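Cleavage stimulation factor 77 (Encephalitozoon cuniculi, PDB 2UY1) probably takes part in pre-mRNA 3'-end cleavage and polyadenylation, with an inferred role in mRNA binding, as a nuclear helical-repeat protein of the suppressor of forked family. Local coordinates at residues Q158-Q161 with Q162-L166; G434-G437 with R438-C441; V215-F218 with Y219-L223; L49-L52 with Y53-Y56; I226-K229 with E230-K233. One frame throughout, in Å; residues are numbered along the deposited sequence.

How the contacts relate
All five are local contacts within one all-helical chain, between side chains a turn or so apart. Contact 3, on aromatic-rich helix 213-225, is buried; contacts 2 and 4 are partly buried, and contacts 1 and 5 lie at the surface. Contacts 2 and 3 touch, with centres about 11 Å apart, where helix 434-446 packs on helix 213-225. Contact 5 begins just beyond contact 3 and touches it as the chain turns into helix 229-242. Contacts 1 and 4 stand apart in the N-terminal part. Ring-face packing marks contacts 1 and 3, a side-chain-to-backbone bond contact 2, thioether-to-methyl and methyl-to-carboxylate touches contact 4, and backbone bonds at a helix start, with polar tips bonded outward, contact 5.

Contact 1 (Q158-Q161 with Q162-L166); sequences QRYQ and QIQPL
Ile163 N bonds back to Arg159 O at 3.2 Å, and Gln164 N to Tyr160 O at 2.8 Å. These i to i+4 bonds belong to helix 150-167, a proline-kinked alpha-helix in the HAT-repeat array expected of suppressor of forked proteins. Gln162 N adds only a weak bond to Arg159 O.

The main side-chain pair is Tyr160 with Gln164, one turn on. With its CG anti to the backbone N (chi1 -175°), the Tyr160 ring runs along the helix and comes to lie beside the glutamine. Gln164 CB sits over one ring face, 4.3 Å from the centroid and displaced toward the rim, a CH-pi contact. The extended chain then leads away past the rim, Gln164 CD coming within 3.7 Å of Tyr160 CE2. Amide and ring planes are only 18° apart, but the amide sits beyond the ring's rim, so the pair is not a face-to-face stack. Ile163 CG2 approaches Tyr160 CD1 obliquely at 4.4 Å.

Pro119, in a loop, touches Arg159, Tyr160 and Ile163, while Leu181 of helix 173-184 receives Gln162 and Ile163. Arg159 NH2 has a long, weak ion pair with Glu182. At the kink Pro165 has no N-H to offer, and its CD lies 3.0 Å from Gln161 O.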
loop_
_atom_site.group_PDB
_atom_site.type_symbol
_atom_site.label_atom_id
_atom_site.label_comp_id
_atom_site.label_asym_id
_atom_site.label_seq_id
_atom_site.Cartn_x
_atom_site.Cartn_y
_atom_site.Cartn_z
ATOM N N GLN B 158 -19.103 -41.803 11.020
ATOM C CA GLN B 158 -19.308 -40.468 10.451
ATOM C C GLN B 158 -18.230 -39.519 10.964
ATOM O O GLN B 158 -17.694 -38.706 10.222
ATOM C CB GLN B 158 -20.661 -39.882 10.847
ATOM C CG GLN B 158 -21.883 -40.681 10.457
ATOM C CD GLN B 158 -23.180 -39.875 10.550
ATOM O OE1 GLN B 158 -23.451 -39.224 11.571
ATOM N NE2 GLN B 158 -23.987 -39.910 9.476
ATOM N N ARG B 159 -17.906 -39.631 12.248
ATOM C CA ARG B 159 -16.949 -38.710 12.854
ATOM C C ARG B 159 -15.536 -38.884 12.288
ATOM O O ARG B 159 -14.923 -37.904 11.829
ATOM C CB ARG B 159 -17.013 -38.801 14.381
ATOM C CG ARG B 159 -18.134 -37.951 15.001
ATOM C CD ARG B 159 -18.292 -38.200 16.519
ATOM N NE ARG B 159 -17.113 -37.808 17.318
ATOM C CZ ARG B 159 -16.786 -38.320 18.514
ATOM N NH1 ARG B 159 -17.524 -39.266 19.082
ATOM N NH2 ARG B 159 -15.694 -37.897 19.137
ATOM N N TYR B 160 -15.052 -40.132 12.269
ATOM C CA TYR B 160 -13.741 -40.475 11.715
ATOM C C TYR B 160 -13.536 -40.010 10.260
ATOM O O TYR B 160 -12.391 -39.888 9.792
ATOM C CB TYR B 160 -13.452 -41.975 11.836
ATOM C CG TYR B 160 -12.065 -42.320 11.370
ATOM C CD1 TYR B 160 -10.935 -41.787 12.021
ATOM C CD2 TYR B 160 -11.856 -43.148 10.263
ATOM C CE1 TYR B 160 -9.638 -42.069 11.595
ATOM C CE2 TYR B 160 -10.549 -43.431 9.827
ATOM C CZ TYR B 160 -9.457 -42.885 10.513
ATOM O OH TYR B 160 -8.183 -43.167 10.119
ATOM N N GLN B 161 -14.640 -39.756 9.555
ATOM C CA GLN B 161 -14.575 -39.180 8.208
ATOM C C GLN B 161 -14.014 -37.771 8.254
ATOM O O GLN B 161 -13.100 -37.448 7.490
ATOM C CB GLN B 161 -15.951 -39.143 7.538
ATOM C CG GLN B 161 -16.597 -40.495 7.253
ATOM C CD GLN B 161 -18.104 -40.364 7.049
ATOM O OE1 GLN B 161 -18.675 -39.263 7.163
ATOM N NE2 GLN B 161 -18.758 -41.483 6.758
ATOM N N GLN B 162 -14.575 -36.935 9.133
ATOM C CA GLN B 162 -14.115 -35.543 9.334
ATOM C C GLN B 162 -12.684 -35.449 9.882
ATOM O O GLN B 162 -11.993 -34.452 9.627
ATOM C CB GLN B 162 -15.074 -34.750 10.230
ATOM C CG GLN B 162 -16.552 -34.753 9.766
ATOM C CD GLN B 162 -17.375 -33.556 10.299
ATOM O OE1 GLN B 162 -17.387 -33.259 11.510
ATOM N NE2 GLN B 162 -18.081 -32.873 9.387
ATOM N N ILE B 163 -12.261 -36.490 10.618
ATOM C CA ILE B 163 -10.967 -36.561 11.319
ATOM C C ILE B 163 -9.869 -37.111 10.397
ATOM O O ILE B 163 -8.733 -36.617 10.385
ATOM C CB ILE B 163 -11.102 -37.432 12.636
ATOM C CG1 ILE B 163 -11.954 -36.721 13.683
ATOM C CG2 ILE B 163 -9.738 -37.759 13.274
ATOM C CD1 ILE B 163 -12.367 -37.620 14.845
ATOM N N GLN B 164 -10.223 -38.130 9.608
ATOM C CA GLN B 164 -9.284 -38.849 8.730
ATOM C C GLN B 164 -8.398 -37.938 7.906
ATOM O O GLN B 164 -7.190 -38.200 7.827
ATOM C CB GLN B 164 -10.019 -39.812 7.787
ATOM C CG GLN B 164 -9.140 -40.910 7.216
ATOM C CD GLN B 164 -9.946 -41.984 6.474
ATOM O OE1 GLN B 164 -11.191 -41.990 6.499
ATOM N NE2 GLN B 164 -9.232 -42.902 5.809
ATOM N N PRO B 165 -8.980 -36.882 7.275
ATOM C CA PRO B 165 -8.094 -36.104 6.430
ATOM C C PRO B 165 -7.140 -35.207 7.240
ATOM O O PRO B 165 -6.081 -34.860 6.744
ATOM C CB PRO B 165 -9.065 -35.272 5.564
ATOM C CG PRO B 165 -10.275 -35.108 6.408
ATOM C CD PRO B 165 -10.359 -36.339 7.270
ATOM N N LEU B 166 -7.505 -34.861 8.470
ATOM C CA LEU B 166 -6.642 -34.079 9.350
ATOM C C LEU B 166 -5.449 -34.923 9.857
ATOM O O LEU B 166 -4.332 -34.426 10.007
ATOM C CB LEU B 166 -7.460 -33.482 10.515
ATOM C CG LEU B 166 -8.823 -32.795 10.315
ATOM C CD1 LEU B 166 -9.478 -32.562 11.640
ATOM C CD2 LEU B 166 -8.807 -31.480 9.510
#

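Contact 2 (G434-G437 with R438-C441); sequences GILG and RYHC
Leu436 and His440 extend together from the helix, with the leucine at the rim of the imidazole. Leu436 CG is in the ring plane at the edge, and Leu436 CD1 comes to 3.8 Å from His440 CE1. The histidine keeps its CG beside its own backbone N (chi1 -70°), which folds the ring back toward the preceding turn and lets His440 ND1 donate to Leu436 O at 3.1 Å. His440 N donates to the same oxygen at 2.9 Å, from the opposite face of the carbonyl plane. Two N-H groups thus grip Leu436 O, and the one from ND1 restrains the ring's rotation. Over the centre of the histidine ring sits Tyr439 CD2, 3.7 Å above the plane, while Tyr439 CD2 also meets Leu436 CD1 at 4.1 Å.

Further round the helix Ile435 and Arg438 cross at about a right angle, Ile435 CD1 resting 3.7 Å from Arg438 CD. The arginine, extended from CG to NE, carries its guanidinium beyond the isoleucine, and Arg438 NH1 forms a salt bridge with an acidic side chain of a neighbouring protein chain. Ile435 N is bonded to Asp180 OD1. An i to i+4 bond with a second, side-chain donor on its carbonyl thus marks an alpha-helix packed on helices 173-184 and 213-225 of an all-helical array, consistent with the family's helical repeats, and facing a second protein chain.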
loop_
_atom_site.group_PDB
_atom_site.type_symbol
_atom_site.label_atom_id
_atom_site.label_comp_id
_atom_site.label_asym_id
_atom_site.label_seq_id
_atom_site.Cartn_x
_atom_site.Cartn_y
_atom_site.Cartn_z
ATOM N N GLY B 434 -10.679 -20.236 14.757
ATOM C CA GLY B 434 -10.557 -21.246 15.834
ATOM C C GLY B 434 -9.387 -20.973 16.780
ATOM O O GLY B 434 -9.072 -19.816 17.056
ATOM N N ILE B 435 -8.726 -22.030 17.278
ATOM C CA ILE B 435 -7.694 -21.842 18.293
ATOM C C ILE B 435 -6.365 -21.294 17.723
ATOM O O ILE B 435 -5.576 -20.626 18.438
ATOM C CB ILE B 435 -7.502 -23.116 19.194
ATOM C CG1 ILE B 435 -6.590 -22.778 20.386
ATOM C CG2 ILE B 435 -7.017 -24.319 18.352
ATOM C CD1 ILE B 435 -7.313 -22.116 21.558
ATOM N N LEU B 436 -6.113 -21.540 16.443
ATOM C CA LEU B 436 -4.970 -20.889 15.775
ATOM C C LEU B 436 -5.224 -19.386 15.524
ATOM O O LEU B 436 -4.346 -18.581 15.644
ATOM C CB LEU B 436 -4.672 -21.609 14.461
ATOM C CG LEU B 436 -3.414 -21.316 13.628
ATOM C CD1 LEU B 436 -2.116 -21.360 14.414
ATOM C CD2 LEU B 436 -3.348 -22.293 12.461
ATOM N N GLY B 437 -6.447 -19.051 15.143
ATOM C CA GLY B 437 -6.977 -17.689 15.204
ATOM C C GLY B 437 -6.669 -16.987 16.500
ATOM O O GLY B 437 -6.138 -15.860 16.496
ATOM N N ARG B 438 -6.972 -17.654 17.618
ATOM C CA ARG B 438 -6.702 -17.129 18.958
ATOM C C ARG B 438 -5.212 -16.841 19.187
ATOM O O ARG B 438 -4.840 -15.802 19.727
ATOM C CB ARG B 438 -7.264 -18.080 20.031
ATOM C CG ARG B 438 -8.766 -17.954 20.161
ATOM C CD ARG B 438 -9.391 -19.059 20.979
ATOM N NE ARG B 438 -10.860 -19.055 20.866
ATOM C CZ ARG B 438 -11.711 -18.390 21.669
ATOM N NH1 ARG B 438 -11.262 -17.620 22.675
ATOM N NH2 ARG B 438 -13.025 -18.509 21.482
ATOM N N TYR B 439 -4.378 -17.797 18.802
ATOM C CA TYR B 439 -2.943 -17.667 18.873
ATOM C C TYR B 439 -2.493 -16.446 18.113
ATOM O O TYR B 439 -1.704 -15.696 18.646
ATOM C CB TYR B 439 -2.257 -18.922 18.270
ATOM C CG TYR B 439 -0.767 -18.743 18.005
ATOM C CD1 TYR B 439 0.175 -18.826 19.048
ATOM C CD2 TYR B 439 -0.306 -18.481 16.718
ATOM C CE1 TYR B 439 1.511 -18.674 18.801
ATOM C CE2 TYR B 439 1.017 -18.317 16.467
ATOM C CZ TYR B 439 1.931 -18.393 17.516
ATOM O OH TYR B 439 3.272 -18.248 17.235
ATOM N N HIS B 440 -2.950 -16.283 16.856
ATOM C CA HIS B 440 -2.545 -15.111 16.072
ATOM C C HIS B 440 -2.996 -13.816 16.653
ATOM O O HIS B 440 -2.273 -12.851 16.599
ATOM C CB HIS B 440 -2.851 -15.227 14.570
ATOM C CG HIS B 440 -1.987 -16.229 13.889
ATOM N ND1 HIS B 440 -2.160 -17.555 13.678
ATOM C CD2 HIS B 440 -0.718 -15.928 13.447
ATOM C CE1 HIS B 440 -1.037 -18.012 13.042
ATOM N NE2 HIS B 440 -0.169 -17.016 12.934
ATOM N N CYS B 441 -4.150 -13.814 17.295
ATOM C CA CYS B 441 -4.595 -12.683 18.109
ATOM C C CYS B 441 -3.604 -12.290 19.183
ATOM O O CYS B 441 -3.344 -11.126 19.363
ATOM C CB CYS B 441 -5.989 -12.914 18.705
ATOM S SG CYS B 441 -7.377 -12.775 17.514
#

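Contact 3 (V215-F218 with Y219-L223)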
loop_
_atom_site.group_PDB
_atom_site.type_symbol
_atom_site.label_atom_id
_atom_site.label_comp_id
_atom_site.label_asym_id
_atom_site.label_seq_id
_atom_site.Cartn_x
_atom_site.Cartn_y
_atom_site.Cartn_z
ATOM N N VAL B 215 1.265 -25.375 20.232
ATOM C CA VAL B 215 0.570 -26.484 20.879
ATOM C C VAL B 215 0.341 -26.206 22.362
ATOM O O VAL B 215 -0.720 -26.513 22.906
ATOM C CB VAL B 215 1.352 -27.803 20.730
ATOM C CG1 VAL B 215 1.328 -28.273 19.284
ATOM C CG2 VAL B 215 2.783 -27.630 21.218
ATOM N N TYR B 216 1.344 -25.621 23.007
ATOM C CA TYR B 216 1.298 -25.347 24.448
ATOM C C TYR B 216 0.302 -24.243 24.700
ATOM O O TYR B 216 -0.431 -24.298 25.683
ATOM C CB TYR B 216 2.698 -24.975 24.978
ATOM C CG TYR B 216 3.690 -26.084 24.767
ATOM C CD1 TYR B 216 3.887 -27.073 25.745
ATOM C CD2 TYR B 216 4.385 -26.208 23.546
ATOM C CE1 TYR B 216 4.785 -28.163 25.524
ATOM C CE2 TYR B 216 5.266 -27.274 23.325
ATOM C CZ TYR B 216 5.453 -28.232 24.313
ATOM O OH TYR B 216 6.352 -29.261 24.110
ATOM N N PHE B 217 0.278 -23.232 23.836
ATOM C CA PHE B 217 -0.748 -22.170 23.947
ATOM C C PHE B 217 -2.175 -22.749 23.739
ATOM O O PHE B 217 -3.093 -22.323 24.424
ATOM C CB PHE B 217 -0.462 -21.004 22.977
ATOM C CG PHE B 217 -1.649 -20.018 22.802
ATOM C CD1 PHE B 217 -1.728 -18.873 23.574
ATOM C CD2 PHE B 217 -2.693 -20.286 21.864
ATOM C CE1 PHE B 217 -2.805 -17.949 23.398
ATOM C CE2 PHE B 217 -3.797 -19.425 21.704
ATOM C CZ PHE B 217 -3.875 -18.255 22.494
ATOM N N PHE B 218 -2.357 -23.676 22.774
ATOM C CA PHE B 218 -3.690 -24.284 22.526
ATOM C C PHE B 218 -4.264 -24.947 23.793
ATOM O O PHE B 218 -5.400 -24.677 24.207
ATOM C CB PHE B 218 -3.664 -25.401 21.475
ATOM C CG PHE B 218 -3.273 -24.988 20.075
ATOM C CD1 PHE B 218 -3.361 -23.664 19.611
ATOM C CD2 PHE B 218 -2.892 -25.977 19.181
ATOM C CE1 PHE B 218 -3.001 -23.323 18.283
ATOM C CE2 PHE B 218 -2.552 -25.649 17.874
ATOM C CZ PHE B 218 -2.591 -24.319 17.433
ATOM N N TYR B 219 -3.462 -25.817 24.401
ATOM C CA TYR B 219 -3.821 -26.513 25.656
ATOM C C TYR B 219 -3.969 -25.570 26.825
ATOM O O TYR B 219 -4.925 -25.682 27.611
ATOM C CB TYR B 219 -2.785 -27.605 25.984
ATOM C CG TYR B 219 -3.261 -28.685 26.957
ATOM C CD1 TYR B 219 -4.614 -28.956 27.117
ATOM C CD2 TYR B 219 -2.354 -29.502 27.624
ATOM C CE1 TYR B 219 -5.060 -29.973 27.944
ATOM C CE2 TYR B 219 -2.781 -30.500 28.504
ATOM C CZ TYR B 219 -4.109 -30.742 28.653
ATOM O OH TYR B 219 -4.533 -31.734 29.521
ATOM N N SER B 220 -3.028 -24.647 26.986
ATOM C CA SER B 220 -3.138 -23.662 28.058
ATOM C C SER B 220 -4.514 -22.965 28.004
ATOM O O SER B 220 -5.206 -22.822 29.030
ATOM C CB SER B 220 -1.998 -22.634 27.921
ATOM O OG SER B 220 -2.177 -21.538 28.830
ATOM N N GLU B 221 -4.891 -22.538 26.787
ATOM C CA GLU B 221 -6.147 -21.809 26.561
ATOM C C GLU B 221 -7.330 -22.703 26.846
ATOM O O GLU B 221 -8.222 -22.297 27.546
ATOM C CB GLU B 221 -6.249 -21.236 25.161
ATOM C CG GLU B 221 -5.436 -19.937 24.929
ATOM C CD GLU B 221 -5.830 -18.757 25.812
ATOM O OE1 GLU B 221 -6.909 -18.148 25.596
ATOM O OE2 GLU B 221 -5.030 -18.385 26.695
ATOM N N TYR B 222 -7.288 -23.940 26.358
ATOM C CA TYR B 222 -8.320 -24.919 26.687
ATOM C C TYR B 222 -8.463 -25.074 28.200
ATOM O O TYR B 222 -9.568 -25.029 28.743
ATOM C CB TYR B 222 -8.030 -26.266 26.039
ATOM C CG TYR B 222 -8.953 -27.317 26.584
ATOM C CD1 TYR B 222 -10.302 -27.340 26.212
ATOM C CD2 TYR B 222 -8.496 -28.272 27.494
ATOM C CE1 TYR B 222 -11.182 -28.316 26.719
ATOM C CE2 TYR B 222 -9.363 -29.247 27.999
ATOM C CZ TYR B 222 -10.700 -29.258 27.615
ATOM O OH TYR B 222 -11.565 -30.207 28.127
ATOM N N LEU B 223 -7.333 -25.233 28.874
ATOM C CA LEU B 223 -7.310 -25.486 30.311
ATOM C C LEU B 223 -7.848 -24.306 31.088
ATOM O O LEU B 223 -8.533 -24.508 32.089
ATOM C CB LEU B 223 -5.891 -25.774 30.779
ATOM C CG LEU B 223 -5.464 -27.227 30.571
ATOM C CD1 LEU B 223 -3.993 -27.327 30.956
ATOM C CD2 LEU B 223 -6.337 -28.271 31.324
#
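Phe217 offers one ring face to Glu221, whose CG stands over it toward the rim, 3.6 Å from the centroid and 3.3 Å from Phe217 CZ. The first torsion of Glu221 (chi1 -78°, CG beside the backbone N) puts CG over the ring in this tight CH-pi contact. The bend at chi2 (-61°) then turns the carboxylate to within 8° of the ring plane, though the two side chains run at a slant to each other. Phe442 meets the Phe217 ring edge-to-face, and the Tyr251 ring also abuts it. On Tyr219, Leu223 CD1 sits 4.0 Å above the ring plane, over the centre.

Both carboxylate oxygens have partners outside the pair: Glu221 OE2 is hydrogen-bonded to Tyr251 OH, and OE1 forms a salt bridge with a basic side chain of a neighbouring protein chain. Beneath them the helix is regular, with Glu221 N on Phe217 O at 3.0 Å and Tyr222 N on Phe218 O at 3.0 Å.

Helix 213-225 is enclosed within the helical array: helix 193-208 takes Val215 and the Tyr222 ring, which stacks on His202, helix 229-242 lies along Tyr216, Tyr219 and Ser220, and helix 434-446 covers Phe217 and Phe218.

Contact 4 (L49-L52 with Y53-Y56)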
loop_
_atom_site.group_PDB
_atom_site.type_symbol
_atom_site.label_atom_id
_atom_site.label_comp_id
_atom_site.label_asym_id
_atom_site.label_seq_id
_atom_site.Cartn_x
_atom_site.Cartn_y
_atom_site.Cartn_z
ATOM N N LEU B 49 6.142 -47.684 22.585
ATOM C CA LEU B 49 6.613 -47.265 23.910
ATOM C C LEU B 49 5.763 -47.768 25.018
ATOM O O LEU B 49 6.232 -48.460 25.876
ATOM C CB LEU B 49 6.684 -45.764 24.047
ATOM C CG LEU B 49 7.162 -45.076 25.297
ATOM C CD1 LEU B 49 8.275 -45.778 25.990
ATOM C CD2 LEU B 49 7.579 -43.776 24.917
ATOM N N TRP B 50 4.507 -47.364 25.007
ATOM C CA TRP B 50 3.477 -48.149 25.623
ATOM C C TRP B 50 3.515 -49.544 25.053
ATOM O O TRP B 50 3.566 -50.481 25.760
ATOM C CB TRP B 50 2.111 -47.468 25.504
ATOM C CG TRP B 50 1.961 -46.296 26.425
ATOM C CD1 TRP B 50 2.416 -45.063 26.223
ATOM C CD2 TRP B 50 1.320 -46.280 27.696
ATOM N NE1 TRP B 50 2.128 -44.274 27.268
ATOM C CE2 TRP B 50 1.424 -44.992 28.185
ATOM C CE3 TRP B 50 0.667 -47.229 28.461
ATOM C CZ2 TRP B 50 0.910 -44.626 29.411
ATOM C CZ3 TRP B 50 0.161 -46.873 29.660
ATOM C CH2 TRP B 50 0.285 -45.589 30.133
ATOM N N MET B 51 3.565 -49.661 23.763
ATOM C CA MET B 51 3.599 -50.990 23.153
ATOM C C MET B 51 4.857 -51.781 23.529
ATOM O O MET B 51 4.828 -52.999 23.659
ATOM C CB MET B 51 3.461 -50.880 21.639
ATOM C CG MET B 51 2.087 -50.408 21.192
ATOM S SD MET B 51 0.709 -51.275 21.991
ATOM C CE MET B 51 -0.599 -50.778 20.850
ATOM N N LEU B 52 5.958 -51.069 23.710
ATOM C CA LEU B 52 7.197 -51.656 24.181
ATOM C C LEU B 52 7.135 -52.029 25.655
ATOM O O LEU B 52 7.772 -53.005 26.087
ATOM C CB LEU B 52 8.365 -50.689 23.909
ATOM C CG LEU B 52 8.884 -50.908 22.482
ATOM C CD1 LEU B 52 9.295 -49.575 21.816
ATOM C CD2 LEU B 52 10.027 -51.952 22.486
ATOM N N TYR B 53 6.378 -51.243 26.422
ATOM C CA TYR B 53 6.089 -51.588 27.793
ATOM C C TYR B 53 5.369 -52.925 27.855
ATOM O O TYR B 53 5.663 -53.741 28.732
ATOM C CB TYR B 53 5.265 -50.506 28.475
ATOM C CG TYR B 53 5.002 -50.840 29.909
ATOM C CD1 TYR B 53 6.062 -50.965 30.819
ATOM C CD2 TYR B 53 3.690 -51.039 30.373
ATOM C CE1 TYR B 53 5.829 -51.269 32.147
ATOM C CE2 TYR B 53 3.443 -51.364 31.691
ATOM C CZ TYR B 53 4.516 -51.475 32.577
ATOM O OH TYR B 53 4.293 -51.770 33.892
ATOM N N ILE B 54 4.447 -53.127 26.904
ATOM C CA ILE B 54 3.725 -54.386 26.704
ATOM C C ILE B 54 4.684 -55.520 26.287
ATOM O O ILE B 54 4.697 -56.583 26.924
ATOM C CB ILE B 54 2.523 -54.249 25.692
ATOM C CG1 ILE B 54 1.448 -53.277 26.210
ATOM C CG2 ILE B 54 1.859 -55.611 25.425
ATOM C CD1 ILE B 54 0.303 -53.069 25.203
ATOM N N GLU B 55 5.489 -55.293 25.241
ATOM C CA GLU B 55 6.530 -56.262 24.858
ATOM C C GLU B 55 7.403 -56.673 26.078
ATOM O O GLU B 55 7.520 -57.851 26.373
ATOM C CB GLU B 55 7.378 -55.755 23.672
ATOM C CG GLU B 55 7.966 -56.866 22.789
ATOM C CD GLU B 55 9.369 -56.548 22.259
ATOM O OE1 GLU B 55 9.673 -55.340 22.045
ATOM O OE2 GLU B 55 10.172 -57.509 22.065
ATOM N N TYR B 56 7.965 -55.700 26.795
ATOM C CA TYR B 56 8.667 -55.960 28.067
ATOM C C TYR B 56 7.863 -56.739 29.151
ATOM O O TYR B 56 8.344 -57.754 29.660
ATOM C CB TYR B 56 9.295 -54.692 28.654
ATOM C CG TYR B 56 10.010 -54.921 29.981
ATOM C CD1 TYR B 56 11.113 -55.778 30.058
ATOM C CD2 TYR B 56 9.569 -54.294 31.164
ATOM C CE1 TYR B 56 11.770 -56.002 31.272
ATOM C CE2 TYR B 56 10.222 -54.503 32.374
ATOM C CZ TYR B 56 11.317 -55.364 32.422
ATOM O OH TYR B 56 11.974 -55.589 33.599
#
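Tyr56 N donates to Leu52 O at 2.8 Å, nearly straight at 172°, and with Glu55 N on Met51 O (2.9 Å) it forms part of the i to i+4 ladder of helix 47-57. Ile54 N reaches Trp50 O at 3.0 Å.

Met51 and Ile54 run alongside each other and touch through the thioether: Met51 SD is 3.7 Å from Ile54 CD1. A bend at the methionine's second torsion (chi2 -48°) curls the sulfur round to the isoleucine's end methyl. A different pair meets one residue further on. Leu52 and Glu55 are also neighbours along their length, and Leu52 CD2 comes to 3.4 Å from Glu55 OE1, a methyl against a carboxylate oxygen with no polar bond between them. Tyr53 CB rests 3.2 Å from Trp50 O, while the ring, with CG anti to the backbone N (chi1 -178°), leads away from the preceding turn.

The aromatic groups are held by neighbouring elements: Trp50 NE1 bonds to Ser44 O and Tyr56 OH to Glu34. Packing of this helix among three others is consistent with the HAT/TPR-like repeats expected of suppressor of forked proteins. Helix 14-26 receives Leu49 and Leu52 on Met18, helix 30-40 meets Tyr53 edge-to-face through Phe37, and helix 69-78 takes Ile54 on Tyr71 and Thr74 and the Trp50 ring on Phe73 and Phe78.

Contact 5 (I226-K229 with E230-K233); sequences IGQK and EKAK
Lys231 CB lies 3.5 Å from Gln228 O, at the first turn of helix 229-242. With CG anti to the backbone N (chi1 -169°), the chain heads out beside the Gln228 side chain, and Lys231 CD comes to 4.0 Å from Gln228 OE1. Beyond it, Lys231 CE packs against Tyr219 OH, where the chain bends at its last torsion.

The glutamine holds the N-cap position, and Gln228 O accepts from Ala232 N at 2.9 Å. Lys233 N follows on Lys229 O at 3.0 Å, and Ala232 CB is tucked 3.3 Å from that same Lys229 O. Just before, a Schellman motif ends helix 213-225: Gly227, with positive phi, is its C-prime residue, and Gln228 N makes a probable hydrogen bond to Leu223 O.

Three of the polar tips bond to neighbours outside the turn: Gln228 NE2 to Glu195, Lys229 NZ to Val255 O, and Lys233 NZ to Met256 O and, in a salt bridge, to Glu258. Backbone bonds therefore tie this helix start together, while the side-chain touch of Lys231 on Gln228 is a methylene beside an amide oxygen, a loose contact, and the stronger polar bonds of the side chains reach adjoining parts of the chain.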
loop_
_atom_site.group_PDB
_atom_site.type_symbol
_atom_site.label_atom_id
_atom_site.label_comp_id
_atom_site.label_asym_id
_atom_site.label_seq_id
_atom_site.Cartn_x
_atom_site.Cartn_y
_atom_site.Cartn_z
ATOM N N ILE B 226 -11.699 -24.190 30.938
ATOM C CA ILE B 226 -12.324 -25.148 31.872
ATOM C C ILE B 226 -12.024 -24.923 33.328
ATOM O O ILE B 226 -12.402 -25.730 34.170
ATOM C CB ILE B 226 -12.127 -26.667 31.518
ATOM C CG1 ILE B 226 -10.661 -27.116 31.551
ATOM C CG2 ILE B 226 -12.862 -27.009 30.246
ATOM C CD1 ILE B 226 -10.555 -28.636 31.204
ATOM N N GLY B 227 -11.397 -23.798 33.631
ATOM C CA GLY B 227 -11.104 -23.455 35.004
ATOM C C GLY B 227 -9.883 -24.193 35.548
ATOM O O GLY B 227 -9.761 -24.361 36.772
ATOM N N GLN B 228 -8.995 -24.679 34.674
ATOM C CA GLN B 228 -7.768 -25.366 35.145
ATOM C C GLN B 228 -6.472 -24.581 34.839
ATOM O O GLN B 228 -5.502 -25.138 34.315
ATOM C CB GLN B 228 -7.694 -26.844 34.659
ATOM C CG GLN B 228 -8.583 -27.795 35.437
ATOM C CD GLN B 228 -8.905 -29.108 34.706
ATOM O OE1 GLN B 228 -8.019 -29.797 34.134
ATOM N NE2 GLN B 228 -10.200 -29.481 34.740
ATOM N N LYS B 229 -6.477 -23.297 35.199
ATOM C CA LYS B 229 -5.350 -22.398 34.978
ATOM C C LYS B 229 -4.032 -22.767 35.668
ATOM O O LYS B 229 -2.970 -22.511 35.114
ATOM C CB LYS B 229 -5.729 -20.955 35.314
ATOM C CG LYS B 229 -4.637 -19.951 34.984
ATOM C CD LYS B 229 -5.219 -18.548 34.802
ATOM C CE LYS B 229 -4.162 -17.503 34.550
ATOM N NZ LYS B 229 -4.844 -16.184 34.224
ATOM N N GLU B 230 -4.092 -23.335 36.867
ATOM C CA GLU B 230 -2.898 -23.892 37.497
ATOM C C GLU B 230 -2.254 -24.987 36.618
ATOM O O GLU B 230 -1.036 -24.992 36.431
ATOM C CB GLU B 230 -3.214 -24.399 38.914
ATOM C CG GLU B 230 -3.219 -23.295 39.958
ATOM C CD GLU B 230 -4.066 -23.644 41.194
ATOM O OE1 GLU B 230 -3.582 -24.408 42.079
ATOM O OE2 GLU B 230 -5.215 -23.151 41.284
ATOM N N LYS B 231 -3.070 -25.896 36.071
ATOM C CA LYS B 231 -2.560 -26.898 35.112
ATOM C C LYS B 231 -2.040 -26.209 33.849
ATOM O O LYS B 231 -1.011 -26.597 33.320
ATOM C CB LYS B 231 -3.613 -27.986 34.795
ATOM C CG LYS B 231 -3.076 -29.211 34.018
ATOM C CD LYS B 231 -4.068 -30.414 33.987
ATOM C CE LYS B 231 -3.799 -31.372 32.799
ATOM N NZ LYS B 231 -2.319 -31.513 32.333
ATOM N N ALA B 232 -2.716 -25.150 33.399
ATOM C CA ALA B 232 -2.251 -24.397 32.216
ATOM C C ALA B 232 -0.835 -23.830 32.400
ATOM O O ALA B 232 -0.017 -23.872 31.464
ATOM C CB ALA B 232 -3.231 -23.266 31.874
ATOM N N LYS B 233 -0.556 -23.290 33.599
ATOM C CA LYS B 233 0.733 -22.614 33.888
ATOM C C LYS B 233 1.868 -23.591 33.813
ATOM O O LYS B 233 2.961 -23.268 33.377
ATOM C CB LYS B 233 0.721 -21.976 35.291
ATOM C CG LYS B 233 2.001 -21.148 35.647
ATOM C CD LYS B 233 1.706 -20.162 36.789
ATOM C CE LYS B 233 2.882 -19.273 37.172
ATOM N NZ LYS B 233 2.468 -18.000 37.943
#